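Local coordinates for protein geranyltranstransferase (IspA) (Helicobacter pylori, PDB 3Q1O) that probably acts as a magnesium-dependent prenyltransferase of isoprenoid biosynthesis, and binds dimethylallyl diphosphate and magnesium, at residues 98-103 against 126-131. Residues are numbered along the deposited sequence; the frame is centred on the assembly and turned at random.
Sequences LIHDDL and TAVLIG. With MG (magnesium ion), chain E; DMA (dimethylallyl diphosphate), chain G.
His100 reaches across from the end of helix 80-101 and donates a hydrogen bond from NE2 to Val128 O on helix 124-143, 2.8 Å away. The bond is nearly straight, with an N-H...O angle of 167°. It uses a lone pair in the carbonyl plane, and the oxygen lies in the plane of the imidazole ring. The CA of Gly131 comes to 3.6 Å from His100 NE2. With no side chain on Gly131, the ring can sit this near to the helix backbone. The other ring nitrogen, ND1, bonds Asp132 of the second subunit. Both ring nitrogens are thus bonded, which should hold the ring in this orientation.

Beside the ring, Ile99 packs with its two branches on different residues. Ile99 CG2, anti to the backbone N, rests 3.3 Å from Ala127 O and also meets the CB of Ala127. Ile99 CD1, at the end of the other branch, touches Ile130 CG2 at 4.3 Å. Leu103, just past the helix end, crosses Val128 at about a right angle. Leu103 CD2 contacts Ala127 CB at 3.8 Å and also Val128 CG2. Leu118 adds to the packing around Ile99, Ala127 and Ile130.

Asp101 takes no part in this packing. Asp101 OD2 binds magnesium at 2.3 Å, together with Asp107 and the diphosphate of dimethylallyl diphosphate. Asp102 OD1 accepts a hydrogen bond from a water on the same metal. The contact thus joins the subunit interface to the first aspartate-rich motif, which supplies aspartates to the magnesium-diphosphate site of the mainly helical FPP/GGPP synthase fold.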
loop_
_atom_site.group_PDB
_atom_site.type_symbol
_atom_site.label_atom_id
_atom_site.label_comp_id
_atom_site.label_asym_id
_atom_site.label_seq_id
_atom_site.Cartn_x
_atom_site.Cartn_y
_atom_site.Cartn_z
ATOM N N LEU A 98 -5.555 -7.485 8.613
ATOM C CA LEU A 98 -6.205 -8.719 9.074
ATOM C C LEU A 98 -5.866 -9.915 8.186
ATOM O O LEU A 98 -5.475 -10.973 8.694
ATOM C CB LEU A 98 -7.725 -8.547 9.149
ATOM C CG LEU A 98 -8.310 -7.447 10.040
ATOM C CD1 LEU A 98 -9.833 -7.499 10.042
ATOM C CD2 LEU A 98 -7.781 -7.558 11.447
ATOM N N ILE A 99 -5.993 -9.733 6.868
ATOM C CA ILE A 99 -5.658 -10.777 5.884
ATOM C C ILE A 99 -4.212 -11.259 6.030
ATOM O O ILE A 99 -3.959 -12.469 6.099
ATOM C CB ILE A 99 -5.931 -10.314 4.432
ATOM C CG1 ILE A 99 -7.433 -10.134 4.216
ATOM C CG2 ILE A 99 -5.377 -11.323 3.413
ATOM C CD1 ILE A 99 -7.779 -9.184 3.097
ATOM N N HIS A 100 -3.276 -10.317 6.114
ATOM C CA HIS A 100 -1.868 -10.668 6.282
ATOM C C HIS A 100 -1.530 -11.203 7.668
ATOM O O HIS A 100 -0.643 -12.045 7.813
ATOM C CB HIS A 100 -0.975 -9.492 5.903
ATOM C CG HIS A 100 -0.780 -9.352 4.428
ATOM N ND1 HIS A 100 0.204 -8.563 3.878
ATOM C CD2 HIS A 100 -1.434 -9.920 3.387
ATOM C CE1 HIS A 100 0.142 -8.644 2.562
ATOM N NE2 HIS A 100 -0.844 -9.459 2.239
ATOM N N ASP A 101 -2.257 -10.725 8.675
ATOM C CA ASP A 101 -2.143 -11.243 10.033
ATOM C C ASP A 101 -2.534 -12.727 10.126
ATOM O O ASP A 101 -1.904 -13.490 10.848
ATOM C CB ASP A 101 -3.009 -10.418 10.988
ATOM C CG ASP A 101 -2.796 -10.791 12.434
ATOM O OD1 ASP A 101 -1.693 -10.532 12.962
ATOM O OD2 ASP A 101 -3.735 -11.346 13.043
ATOM N N ASP A 102 -3.564 -13.123 9.383
ATOM C CA ASP A 102 -4.082 -14.489 9.431
ATOM C C ASP A 102 -3.297 -15.496 8.588
ATOM O O ASP A 102 -3.613 -16.684 8.608
ATOM C CB ASP A 102 -5.548 -14.514 8.998
ATOM C CG ASP A 102 -6.455 -13.744 9.938
ATOM O OD1 ASP A 102 -6.149 -13.645 11.144
ATOM O OD2 ASP A 102 -7.489 -13.241 9.460
ATOM N N LEU A 103 -2.290 -15.021 7.854
ATOM C CA LEU A 103 -1.463 -15.874 6.993
ATOM C C LEU A 103 -0.791 -17.011 7.766
ATOM O O LEU A 103 -0.461 -16.836 8.946
ATOM C CB LEU A 103 -0.389 -15.040 6.277
ATOM C CG LEU A 103 -0.811 -14.191 5.075
ATOM C CD1 LEU A 103 0.336 -13.306 4.624
ATOM C CD2 LEU A 103 -1.293 -15.054 3.924
ATOM N N THR A 126 -3.152 -16.086 -3.084
ATOM C CA THR A 126 -4.325 -15.246 -3.238
ATOM C C THR A 126 -4.455 -14.296 -2.052
ATOM O O THR A 126 -4.696 -13.097 -2.234
ATOM C CB THR A 126 -5.583 -16.119 -3.396
ATOM O OG1 THR A 126 -5.469 -16.886 -4.600
ATOM C CG2 THR A 126 -6.841 -15.285 -3.466
ATOM N N ALA A 127 -4.254 -14.830 -0.848
ATOM C CA ALA A 127 -4.321 -14.038 0.371
ATOM C C ALA A 127 -3.245 -12.947 0.430
ATOM O O ALA A 127 -3.559 -11.796 0.723
ATOM C CB ALA A 127 -4.265 -14.928 1.588
ATOM N N VAL A 128 -1.997 -13.297 0.125
ATOM C CA VAL A 128 -0.923 -12.306 0.082
ATOM C C VAL A 128 -1.281 -11.157 -0.876
ATOM O O VAL A 128 -1.256 -9.982 -0.491
ATOM C CB VAL A 128 0.435 -12.932 -0.337
ATOM C CG1 VAL A 128 1.523 -11.867 -0.392
ATOM C CG2 VAL A 128 0.847 -14.006 0.626
ATOM N N LEU A 129 -1.662 -11.523 -2.100
ATOM C CA LEU A 129 -1.916 -10.568 -3.174
ATOM C C LEU A 129 -3.133 -9.666 -2.970
ATOM O O LEU A 129 -3.111 -8.495 -3.359
ATOM C CB LEU A 129 -2.019 -11.301 -4.507
ATOM C CG LEU A 129 -0.688 -11.864 -5.003
ATOM C CD1 LEU A 129 -0.913 -12.783 -6.197
ATOM C CD2 LEU A 129 0.304 -10.745 -5.331
ATOM N N ILE A 130 -4.185 -10.198 -2.365
ATOM C CA ILE A 130 -5.376 -9.386 -2.092
ATOM C C ILE A 130 -5.137 -8.411 -0.948
ATOM O O ILE A 130 -5.540 -7.242 -1.029
ATOM C CB ILE A 130 -6.621 -10.257 -1.880
ATOM C CG1 ILE A 130 -7.102 -10.741 -3.247
ATOM C CG2 ILE A 130 -7.741 -9.473 -1.195
ATOM C CD1 ILE A 130 -7.991 -11.898 -3.179
ATOM N N GLY A 131 -4.455 -8.888 0.094
ATOM C CA GLY A 131 -3.938 -8.022 1.145
ATOM C C GLY A 131 -3.182 -6.851 0.549
ATOM O O GLY A 131 -3.469 -5.689 0.864
HETATM MG MG MG E . -4.060 -12.363 15.029
HETATM C C1 DMA G . -3.453 -8.051 14.850
HETATM O O1 DMA G . -3.229 -8.292 16.238
HETATM C C2 DMA G . -2.943 -6.709 14.402
HETATM C C3 DMA G . -3.287 -6.214 13.208
HETATM C C4 DMA G . -4.178 -6.975 12.274
HETATM C C5 DMA G . -2.762 -4.871 12.789
HETATM P PA DMA G . -3.839 -9.672 16.795
HETATM O O1A DMA G . -3.214 -10.773 15.972
HETATM O O2A DMA G . -3.733 -9.701 18.298
HETATM O O3A DMA G . -5.386 -9.471 16.371
HETATM P PB DMA G . -6.473 -10.649 16.248
HETATM O O1B DMA G . -7.701 -9.905 15.779
HETATM O O2B DMA G . -5.885 -11.621 15.252
HETATM O O3B DMA G . -6.600 -11.194 17.648
HETATM O O HOH W 1 -4.978 -13.754 13.732
HETATM O O HOH W 2 -4.017 -13.955 16.460
#